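Local coordinates for protein predicted metal-dependent hydrolase of the TIM-barrel fold (Lactobacillus casei, PDB 2QPX) that binds two zinc ions in a TIM-barrel fold and is probably a metal-dependent hydrolase of the amidohydrolase type, its substrate unknown, at residues K125-L130 with P224-V229; D154-K159 with A215-A220; M210-A215 with K251-K256. All blocks are in the same frame, centred on the assembly; numbering follows the deposited sequence. Where two conformers were deposited one is given.

Interaction 1 (K125-L130 with P224-V229); sequences KAIYRL and PLQFHV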
loop_
_atom_site.group_PDB
_atom_site.type_symbol
_atom_site.label_atom_id
_atom_site.label_comp_id
_atom_site.label_asym_id
_atom_site.label_seq_id
_atom_site.Cartn_x
_atom_site.Cartn_y
_atom_site.Cartn_z
ATOM N N LYS A 125 -0.165 -27.493 -21.315
ATOM C CA LYS A 125 -0.594 -28.469 -20.313
ATOM C C LYS A 125 -1.679 -27.858 -19.425
ATOM O O LYS A 125 -1.879 -26.634 -19.400
ATOM C CB LYS A 125 0.569 -28.931 -19.467
ATOM C CG LYS A 125 1.786 -29.359 -20.321
ATOM C CD LYS A 125 2.244 -30.711 -20.105
ATOM C CE LYS A 125 3.442 -31.034 -21.012
ATOM N NZ LYS A 125 4.510 -31.834 -20.262
ATOM N N ALA A 126 -2.382 -28.723 -18.700
ATOM C CA ALA A 126 -3.542 -28.340 -17.885
ATOM C C ALA A 126 -3.204 -28.237 -16.397
ATOM O O ALA A 126 -2.506 -29.083 -15.816
ATOM C CB ALA A 126 -4.663 -29.396 -18.055
ATOM N N ILE A 127 -3.819 -27.241 -15.783
ATOM C CA ILE A 127 -3.892 -27.005 -14.322
ATOM C C ILE A 127 -5.313 -27.322 -13.866
ATOM O O ILE A 127 -6.291 -26.923 -14.505
ATOM C CB ILE A 127 -3.533 -25.537 -13.941
ATOM C CG1 ILE A 127 -2.070 -25.198 -14.347
ATOM C CG2 ILE A 127 -3.803 -25.220 -12.445
ATOM C CD1 ILE A 127 -0.960 -25.862 -13.518
ATOM N N TYR A 128 -5.417 -28.081 -12.772
ATOM C CA TYR A 128 -6.691 -28.605 -12.253
ATOM C C TYR A 128 -7.318 -27.605 -11.312
ATOM O O TYR A 128 -6.818 -27.371 -10.209
ATOM C CB TYR A 128 -6.389 -29.876 -11.484
ATOM C CG TYR A 128 -7.557 -30.673 -10.926
ATOM C CD1 TYR A 128 -8.243 -30.303 -9.783
ATOM C CD2 TYR A 128 -7.949 -31.850 -11.536
ATOM C CE1 TYR A 128 -9.288 -31.078 -9.294
ATOM C CE2 TYR A 128 -8.959 -32.646 -11.031
ATOM C CZ TYR A 128 -9.646 -32.244 -9.901
ATOM O OH TYR A 128 -10.679 -32.981 -9.365
ATOM N N ARG A 129 -8.422 -27.018 -11.733
ATOM C CA ARG A 129 -9.122 -26.067 -10.858
ATOM C C ARG A 129 -9.997 -26.841 -9.854
ATOM O O ARG A 129 -10.943 -27.594 -10.224
ATOM C CB ARG A 129 -9.977 -25.084 -11.665
ATOM C CG ARG A 129 -10.554 -23.990 -10.762
ATOM C CD ARG A 129 -11.388 -23.020 -11.466
ATOM N NE ARG A 129 -10.585 -22.094 -12.238
ATOM C CZ ARG A 129 -11.009 -20.901 -12.618
ATOM N NH1 ARG A 129 -12.245 -20.517 -12.356
ATOM N NH2 ARG A 129 -10.199 -20.103 -13.255
ATOM N N LEU A 130 -9.694 -26.660 -8.581
ATOM C CA LEU A 130 -10.393 -27.409 -7.540
ATOM C C LEU A 130 -11.905 -27.148 -7.492
ATOM O O LEU A 130 -12.688 -28.066 -7.444
ATOM C CB LEU A 130 -9.754 -27.097 -6.188
ATOM C CG LEU A 130 -8.321 -27.671 -6.013
ATOM C CD1 LEU A 130 -7.664 -26.994 -4.774
ATOM C CD2 LEU A 130 -8.302 -29.207 -5.863
ATOM N N PRO A 224 2.391 -28.166 -7.788
ATOM C CA PRO A 224 2.015 -26.948 -7.097
ATOM C C PRO A 224 0.528 -26.688 -6.961
ATOM O O PRO A 224 -0.269 -27.214 -7.761
ATOM C CB PRO A 224 2.650 -25.857 -7.960
ATOM C CG PRO A 224 3.728 -26.566 -8.738
ATOM C CD PRO A 224 3.135 -27.845 -9.023
ATOM N N LEU A 225 0.203 -25.861 -5.963
ATOM C CA LEU A 225 -1.167 -25.362 -5.760
ATOM C C LEU A 225 -1.124 -23.852 -5.905
ATOM O O LEU A 225 -0.511 -23.153 -5.111
ATOM C CB LEU A 225 -1.719 -25.735 -4.379
ATOM C CG LEU A 225 -3.077 -25.146 -3.983
ATOM C CD1 LEU A 225 -4.179 -25.533 -4.992
ATOM C CD2 LEU A 225 -3.388 -25.600 -2.509
ATOM N N GLN A 226 -1.820 -23.382 -6.931
ATOM C CA GLN A 226 -1.945 -21.961 -7.224
ATOM C C GLN A 226 -3.181 -21.402 -6.531
ATOM O O GLN A 226 -4.229 -22.067 -6.464
ATOM C CB GLN A 226 -2.142 -21.758 -8.719
ATOM C CG GLN A 226 -1.112 -22.415 -9.613
ATOM C CD GLN A 226 -1.419 -22.221 -11.112
ATOM O OE1 GLN A 226 -2.570 -21.944 -11.472
ATOM N NE2 GLN A 226 -0.402 -22.407 -11.984
ATOM N N PHE A 227 -3.079 -20.157 -6.043
ATOM C CA PHE A 227 -4.223 -19.383 -5.539
ATOM C C PHE A 227 -4.316 -18.064 -6.283
ATOM O O PHE A 227 -3.349 -17.293 -6.325
ATOM C CB PHE A 227 -4.055 -19.034 -4.063
ATOM C CG PHE A 227 -4.263 -20.185 -3.138
ATOM C CD1 PHE A 227 -3.242 -21.071 -2.861
ATOM C CD2 PHE A 227 -5.487 -20.361 -2.502
ATOM C CE1 PHE A 227 -3.427 -22.100 -1.967
ATOM C CE2 PHE A 227 -5.662 -21.390 -1.610
ATOM C CZ PHE A 227 -4.633 -22.263 -1.331
ATOM N N HIS A 228 -5.507 -17.719 -6.763
ATOM C CA HIS A 228 -5.743 -16.305 -7.128
ATOM C C HIS A 228 -5.577 -15.440 -5.901
ATOM O O HIS A 228 -6.186 -15.744 -4.885
ATOM C CB HIS A 228 -7.168 -16.137 -7.683
ATOM C CG HIS A 228 -7.482 -14.735 -8.083
ATOM N ND1 HIS A 228 -7.375 -14.300 -9.384
ATOM C CD2 HIS A 228 -7.870 -13.660 -7.347
ATOM C CE1 HIS A 228 -7.678 -13.005 -9.428
ATOM N NE2 HIS A 228 -7.973 -12.599 -8.205
ATOM N N VAL A 229 -4.846 -14.325 -6.026
ATOM C CA VAL A 229 -4.683 -13.362 -4.940
ATOM C C VAL A 229 -4.942 -11.966 -5.521
ATOM O O VAL A 229 -4.417 -11.607 -6.570
ATOM C CB VAL A 229 -3.257 -13.430 -4.320
ATOM C CG1 VAL A 229 -3.050 -12.304 -3.250
ATOM C CG2 VAL A 229 -2.979 -14.851 -3.726
#
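Ile127 and Gln226 reach toward each other across the interior of the TIM barrel, from strands 124-127 and 225-229, which here meet through side chains rather than through paired backbones. The nearest CA atoms, those of Ile127 and Gln226, are still 8.9 Å apart, and two side chains coming from opposite directions close that distance. The Gln226 chain runs straight beyond CG (chi2 177°), which carries its amide far enough to lie against the isoleucine. Ile127 meets both ends of that amide with different branches: CG2 lies 3.6 Å from Gln226 OE1, while CD1 lies 3.8 Å from Gln226 NE2. These are contacts of van der Waals type, for the polar atoms are engaged by others. OE1 accepts a hydrogen bond from ND1 of His18, and NE2 is bonded to the hydroxyl of Tyr368. With both ends of the amide held, its rotation is probably fixed, and Gln226 acts as a second-shell residue, probably helping to orient His18, which binds a zinc ion. Two residues further along the same strand, His228 binds the other zinc ion together with His264 and the carboxylated Lys167. The buried contact thus backs the metal centre that is characteristic of the amidohydrolase barrel. On the outer side of strand 225-229, toward the helices, lies an apolar pair, in which Leu130, in the first turn of helix 130-138, crosses Leu225 at about a right angle. Leu211 and Val214 of helix 204-221 also pack on Leu130. A single methyl from each leucine does the touching, Leu130 CD1 to Leu225 CD1 at 3.8 Å.

Interaction 2 (D154-K159 with A215-A220); sequences DVKQAK and APFIIA. With EDO (1,2-ethanediol), chain K.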
loop_
_atom_site.group_PDB
_atom_site.type_symbol
_atom_site.label_atom_id
_atom_site.label_comp_id
_atom_site.label_asym_id
_atom_site.label_seq_id
_atom_site.Cartn_x
_atom_site.Cartn_y
_atom_site.Cartn_z
ATOM N N ASP A 154 -10.738 -37.976 -7.485
ATOM C CA ASP A 154 -10.383 -37.236 -8.696
ATOM C C ASP A 154 -9.135 -36.359 -8.512
ATOM O O ASP A 154 -8.253 -36.331 -9.358
ATOM C CB ASP A 154 -11.578 -36.452 -9.207
ATOM C CG ASP A 154 -11.490 -36.155 -10.685
ATOM O OD1 ASP A 154 -11.593 -37.113 -11.472
ATOM O OD2 ASP A 154 -11.307 -34.979 -11.082
ATOM N N VAL A 155 -9.043 -35.726 -7.362
ATOM C CA VAL A 155 -7.890 -34.892 -7.019
ATOM C C VAL A 155 -6.628 -35.767 -6.940
ATOM O O VAL A 155 -5.567 -35.387 -7.450
ATOM C CB VAL A 155 -8.126 -34.094 -5.703
ATOM C CG1 VAL A 155 -6.839 -33.451 -5.185
ATOM C CG2 VAL A 155 -9.235 -33.062 -5.923
ATOM N N LYS A 156 -6.752 -36.916 -6.269
ATOM C CA LYS A 156 -5.656 -37.845 -6.131
ATOM C C LYS A 156 -5.162 -38.383 -7.478
ATOM O O LYS A 156 -4.003 -38.767 -7.596
ATOM C CB LYS A 156 -6.061 -39.003 -5.200
ATOM C CG LYS A 156 -6.206 -38.605 -3.758
ATOM C CD LYS A 156 -6.835 -39.744 -2.972
ATOM C CE LYS A 156 -7.040 -39.416 -1.518
ATOM N NZ LYS A 156 -7.633 -40.531 -0.752
ATOM N N GLN A 157 -6.047 -38.450 -8.460
ATOM C CA GLN A 157 -5.754 -38.976 -9.795
ATOM C C GLN A 157 -5.295 -37.903 -10.801
ATOM O O GLN A 157 -5.083 -38.216 -12.004
ATOM C CB GLN A 157 -6.993 -39.660 -10.364
ATOM C CG GLN A 157 -7.409 -40.938 -9.619
ATOM C CD GLN A 157 -8.883 -41.347 -9.861
ATOM O OE1 GLN A 157 -9.616 -40.757 -10.683
ATOM N NE2 GLN A 157 -9.331 -42.361 -9.099
ATOM N N ALA A 158 -5.167 -36.643 -10.340
ATOM C CA ALA A 158 -4.918 -35.553 -11.296
ATOM C C ALA A 158 -3.627 -35.763 -12.038
ATOM O O ALA A 158 -3.586 -35.552 -13.257
ATOM C CB ALA A 158 -4.977 -34.148 -10.617
ATOM N N LYS A 159 -2.562 -36.112 -11.330
ATOM C CA LYS A 159 -1.247 -36.303 -12.017
ATOM C C LYS A 159 -1.339 -37.419 -13.086
ATOM O O LYS A 159 -0.875 -37.278 -14.241
ATOM C CB LYS A 159 -0.131 -36.576 -11.020
ATOM C CG LYS A 159 1.222 -36.885 -11.627
ATOM C CD LYS A 159 2.299 -36.964 -10.585
ATOM C CE LYS A 159 3.584 -37.507 -11.165
ATOM N NZ LYS A 159 4.648 -37.434 -10.130
ATOM N N ALA A 215 -4.668 -30.646 0.662
ATOM C CA ALA A 215 -3.239 -30.341 0.731
ATOM C C ALA A 215 -2.361 -31.604 0.763
ATOM O O ALA A 215 -1.400 -31.703 -0.003
ATOM C CB ALA A 215 -2.919 -29.319 1.858
ATOM N N PRO A 216 -2.654 -32.566 1.659
ATOM C CA PRO A 216 -1.819 -33.787 1.663
ATOM C C PRO A 216 -1.865 -34.570 0.340
ATOM O O PRO A 216 -0.872 -35.186 -0.048
ATOM C CB PRO A 216 -2.414 -34.617 2.800
ATOM C CG PRO A 216 -3.327 -33.739 3.501
ATOM C CD PRO A 216 -3.636 -32.549 2.751
ATOM N N PHE A 217 -3.018 -34.566 -0.337
ATOM C CA PHE A 217 -3.151 -35.249 -1.602
ATOM C C PHE A 217 -2.257 -34.615 -2.672
ATOM O O PHE A 217 -1.731 -35.298 -3.548
ATOM C CB PHE A 217 -4.568 -35.248 -2.149
ATOM C CG PHE A 217 -5.659 -35.622 -1.168
ATOM C CD1 PHE A 217 -5.438 -36.468 -0.104
ATOM C CD2 PHE A 217 -6.961 -35.201 -1.414
ATOM C CE1 PHE A 217 -6.493 -36.820 0.751
ATOM C CE2 PHE A 217 -7.991 -35.524 -0.541
ATOM C CZ PHE A 217 -7.746 -36.350 0.511
ATOM N N ILE A 218 -2.153 -33.285 -2.621
ATOM C CA ILE A 218 -1.378 -32.514 -3.571
ATOM C C ILE A 218 0.119 -32.716 -3.276
ATOM O O ILE A 218 0.905 -32.960 -4.218
ATOM C CB ILE A 218 -1.770 -31.008 -3.547
ATOM C CG1 ILE A 218 -3.239 -30.881 -4.035
ATOM C CG2 ILE A 218 -0.739 -30.153 -4.340
ATOM C CD1 ILE A 218 -3.852 -29.431 -3.928
ATOM N N ILE A 219 0.506 -32.630 -2.009
ATOM C CA ILE A 219 1.887 -32.901 -1.569
ATOM C C ILE A 219 2.315 -34.289 -2.068
ATOM O O ILE A 219 3.439 -34.451 -2.588
ATOM C CB ILE A 219 2.045 -32.784 -0.023
ATOM C CG1 ILE A 219 1.863 -31.338 0.462
ATOM C CG2 ILE A 219 3.437 -33.324 0.429
ATOM C CD1 ILE A 219 1.678 -31.189 1.991
ATOM N N ALA A 220 1.452 -35.295 -1.933
ATOM C CA ALA A 220 1.820 -36.659 -2.333
ATOM C C ALA A 220 2.114 -36.752 -3.825
ATOM O O ALA A 220 2.946 -37.570 -4.222
ATOM C CB ALA A 220 0.735 -37.665 -1.944
HETATM C C1 EDO K . 4.717 -38.954 -6.699
HETATM O O1 EDO K . 4.061 -38.734 -7.955
HETATM C C2 EDO K . 5.513 -37.726 -6.308
HETATM O O2 EDO K . 6.508 -37.443 -7.310
#
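Lys156, on the last turn of helix 144-156, lays its aliphatic chain against the ring of Phe217 from helix 204-221. Its CB only sets the direction, with CG turned beside the backbone N (chi1 -70°), and the chain is fully extended from there. CG makes the first touch, 4.0 Å from Phe217 CG at the root of the ring. CD stands somewhat further off, and the next carbon does most of the work: CE lies over one face of the ring, 3.6 Å from the centroid of Phe217 and 17° off its normal, in a CH-pi contact. NZ runs on past the centre, 4.7 Å from the same centroid, so the cation-pi component is off-centre. The ammonium group probably polarises the CE hydrogens and so favours their contact with the face. Val155 approaches the same ring differently, its CG1 at the edge near the ring plane, 4.2 Å from Phe217 CD2. Further on, Lys159 NZ donates a 2.6 Å hydrogen bond to O1 of an ethanediol, probably from the crystallisation liquor. Away from the zinc site, this contact clips the end of helix 144-156 to the later turns of helix 204-221. Trp148 and Ser152 of the former also touch Phe217, Gln221 of the latter bonds back to Val155 O and Lys159 N, and Leu130 of helix 130-138 packs on Val155.

Interaction 3 (M210-A215 with K251-K256); sequences MLYHVA and KAFTKK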
loop_
_atom_site.group_PDB
_atom_site.type_symbol
_atom_site.label_atom_id
_atom_site.label_comp_id
_atom_site.label_asym_id
_atom_site.label_seq_id
_atom_site.Cartn_x
_atom_site.Cartn_y
_atom_site.Cartn_z
HETATM N N MSE A 210 -12.143 -28.197 2.206
HETATM C CA MSE A 210 -11.577 -28.763 1.005
HETATM C C MSE A 210 -10.098 -28.424 0.909
HETATM O O MSE A 210 -9.252 -29.303 0.647
HETATM C CB MSE A 210 -12.295 -28.162 -0.199
HETATM C CG MSE A 210 -11.821 -28.668 -1.520
HETATM SE SE MSE A 210 -12.407 -27.589 -3.049
HETATM C CE MSE A 210 -11.139 -26.092 -2.967
ATOM N N LEU A 211 -9.766 -27.141 1.112
ATOM C CA LEU A 211 -8.363 -26.734 0.933
ATOM C C LEU A 211 -7.422 -27.384 1.957
ATOM O O LEU A 211 -6.294 -27.789 1.623
ATOM C CB LEU A 211 -8.258 -25.215 0.974
ATOM C CG LEU A 211 -8.849 -24.512 -0.258
ATOM C CD1 LEU A 211 -9.008 -23.007 0.030
ATOM C CD2 LEU A 211 -7.990 -24.836 -1.504
ATOM N N TYR A 212 -7.866 -27.487 3.209
ATOM C CA TYR A 212 -7.042 -28.145 4.224
ATOM C C TYR A 212 -6.914 -29.629 3.942
ATOM O O TYR A 212 -5.852 -30.211 4.108
ATOM C CB TYR A 212 -7.605 -27.916 5.641
ATOM C CG TYR A 212 -7.148 -26.589 6.256
ATOM C CD1 TYR A 212 -7.772 -25.396 5.950
ATOM C CD2 TYR A 212 -6.041 -26.521 7.133
ATOM C CE1 TYR A 212 -7.349 -24.201 6.503
ATOM C CE2 TYR A 212 -5.600 -25.303 7.668
ATOM C CZ TYR A 212 -6.251 -24.157 7.352
ATOM O OH TYR A 212 -5.834 -22.946 7.865
ATOM N N HIS A 213 -7.995 -30.260 3.494
ATOM C CA HIS A 213 -7.988 -31.699 3.258
ATOM C C HIS A 213 -7.347 -32.151 1.950
ATOM O O HIS A 213 -6.807 -33.249 1.899
ATOM C CB HIS A 213 -9.376 -32.282 3.473
ATOM C CG HIS A 213 -9.762 -32.328 4.905
ATOM N ND1 HIS A 213 -9.701 -33.499 5.633
ATOM C CD2 HIS A 213 -10.089 -31.350 5.788
ATOM C CE1 HIS A 213 -10.047 -33.255 6.886
ATOM N NE2 HIS A 213 -10.253 -31.963 7.026
ATOM N N VAL A 214 -7.324 -31.324 0.911
ATOM C CA VAL A 214 -6.656 -31.731 -0.305
ATOM C C VAL A 214 -5.143 -31.496 -0.241
ATOM O O VAL A 214 -4.415 -32.061 -1.049
ATOM C CB VAL A 214 -7.239 -31.099 -1.604
ATOM C CG1 VAL A 214 -8.711 -31.497 -1.783
ATOM C CG2 VAL A 214 -6.993 -29.589 -1.657
ATOM N N ALA A 215 -4.668 -30.646 0.662
ATOM C CA ALA A 215 -3.239 -30.341 0.731
ATOM C C ALA A 215 -2.361 -31.604 0.763
ATOM O O ALA A 215 -1.400 -31.703 -0.003
ATOM C CB ALA A 215 -2.919 -29.319 1.858
ATOM N N LYS A 251 1.526 -21.839 7.307
ATOM C CA LYS A 251 2.222 -22.440 8.446
ATOM C C LYS A 251 1.890 -23.931 8.512
ATOM O O LYS A 251 2.755 -24.757 8.785
ATOM C CB LYS A 251 1.815 -21.753 9.759
ATOM C CG LYS A 251 2.425 -20.372 9.971
ATOM C CD LYS A 251 2.122 -19.753 11.377
ATOM N N ALA A 252 0.641 -24.281 8.200
ATOM C CA ALA A 252 0.224 -25.671 8.283
ATOM C C ALA A 252 0.873 -26.580 7.248
ATOM O O ALA A 252 1.149 -27.750 7.525
ATOM C CB ALA A 252 -1.309 -25.800 8.207
ATOM N N PHE A 253 1.093 -26.076 6.038
ATOM C CA PHE A 253 1.457 -26.944 4.938
ATOM C C PHE A 253 2.796 -26.697 4.228
ATOM O O PHE A 253 3.343 -27.631 3.660
ATOM C CB PHE A 253 0.334 -26.983 3.904
ATOM C CG PHE A 253 -0.926 -27.558 4.443
ATOM C CD1 PHE A 253 -0.949 -28.883 4.846
ATOM C CD2 PHE A 253 -2.046 -26.790 4.630
ATOM C CE1 PHE A 253 -2.086 -29.438 5.404
ATOM C CE2 PHE A 253 -3.193 -27.341 5.183
ATOM C CZ PHE A 253 -3.208 -28.669 5.566
ATOM N N THR A 254 3.284 -25.464 4.184
ATOM C CA THR A 254 4.531 -25.235 3.453
ATOM C C THR A 254 5.698 -26.059 4.014
ATOM O O THR A 254 6.550 -26.523 3.262
ATOM C CB THR A 254 4.924 -23.774 3.306
ATOM O OG1 THR A 254 5.077 -23.161 4.586
ATOM C CG2 THR A 254 3.895 -23.003 2.432
ATOM N N LYS A 255 5.737 -26.213 5.327
ATOM C CA LYS A 255 6.821 -26.974 5.974
ATOM C C LYS A 255 6.676 -28.472 5.709
ATOM O O LYS A 255 7.625 -29.255 5.866
ATOM C CB LYS A 255 6.757 -26.746 7.482
ATOM C CG LYS A 255 5.393 -27.169 8.085
ATOM C CD LYS A 255 5.525 -28.166 9.246
ATOM C CE LYS A 255 4.186 -28.586 9.751
ATOM N NZ LYS A 255 3.505 -27.483 10.501
ATOM N N LYS A 256 5.467 -28.899 5.363
ATOM C CA LYS A 256 5.183 -30.266 4.963
ATOM C C LYS A 256 5.459 -30.535 3.493
ATOM O O LYS A 256 5.291 -31.641 3.030
ATOM C CB LYS A 256 3.725 -30.625 5.269
ATOM C CG LYS A 256 3.427 -30.578 6.747
ATOM C CD LYS A 256 2.084 -31.202 7.060
ATOM C CE LYS A 256 1.948 -31.572 8.527
ATOM N NZ LYS A 256 0.497 -31.726 8.855
#
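Between 210-215 and 251-256 the backbones come nearest at Ala215 and Phe253, whose CA atoms are 7.2 Å apart. Phe253 CG stands anti to its own carbonyl carbon (chi1 -63°), which turns the ring toward helix 204-221. There the methyl of Ala215 sits almost exactly over the middle of the Phe253 ring, CB 3.5 Å from the centroid and only 6° off the normal, a well-centred CH-pi contact. On the opposite face lies CB of Ala252, the preceding residue in the chain, shifted toward the rim. The phenyl ring is therefore clasped between two alanine methyls, one from each helix. Tyr212, one turn before Ala215, supplies the third wall. Its ring meets that of Phe253 obliquely, the planes at 61° and the centroids 5.7 Å apart, and the closest carbons are Tyr212 CD2 and Phe253 CE2 at 3.5 Å. Tyr212 CE2 also comes within 4.4 Å of Ala252 CB. Tyr249, a turn earlier on helix 247-253, adds edge-to-face contacts to both rings and bonds through its hydroxyl to Leu211 O, so an aromatic cluster joins two neighbouring helices of the barrel's outer layer. At its margin, Lys251 packs on Ala234 of a second subunit. One polar atom enters the apolar surface: the carbonyl O of Tyr212 lies 3.4 Å from Phe253 CZ, well off the C-H direction, so any C-H attraction is at most weak. A regular helix would offer that oxygen the N-H of residue 216, but Pro216 has none, and the helix is kinked there. The chemistry implies that the side chains of the two segments probably attract mainly through dispersion and CH-pi contact, with the Tyr249-Leu211 bond as a polar link beside them.

After strands 14-19 and 95-101, the chain reaches strand 124-127 and the turn into helix 130-138, then helix 144-156 with its end at 154-159. The later turns of helix 204-221 close interaction 2. The chain then enters strand 225-229 and closes interaction 1, so the loop of interaction 2 is nested within that of interaction 1. Interaction 3 starts from 210-215 and closes only at 251-256, and thus crosses both. Segments 210-215 and 215-220 overlap at Ala215, whose methyl takes part in interaction 3. A probable hydrogen bond from Tyr128 OH to Asp154 OD2 links interactions 1 and 2. Ile127 and Gln226 form the interior part, while Leu130 joins the helix layer to the outward-facing Leu225.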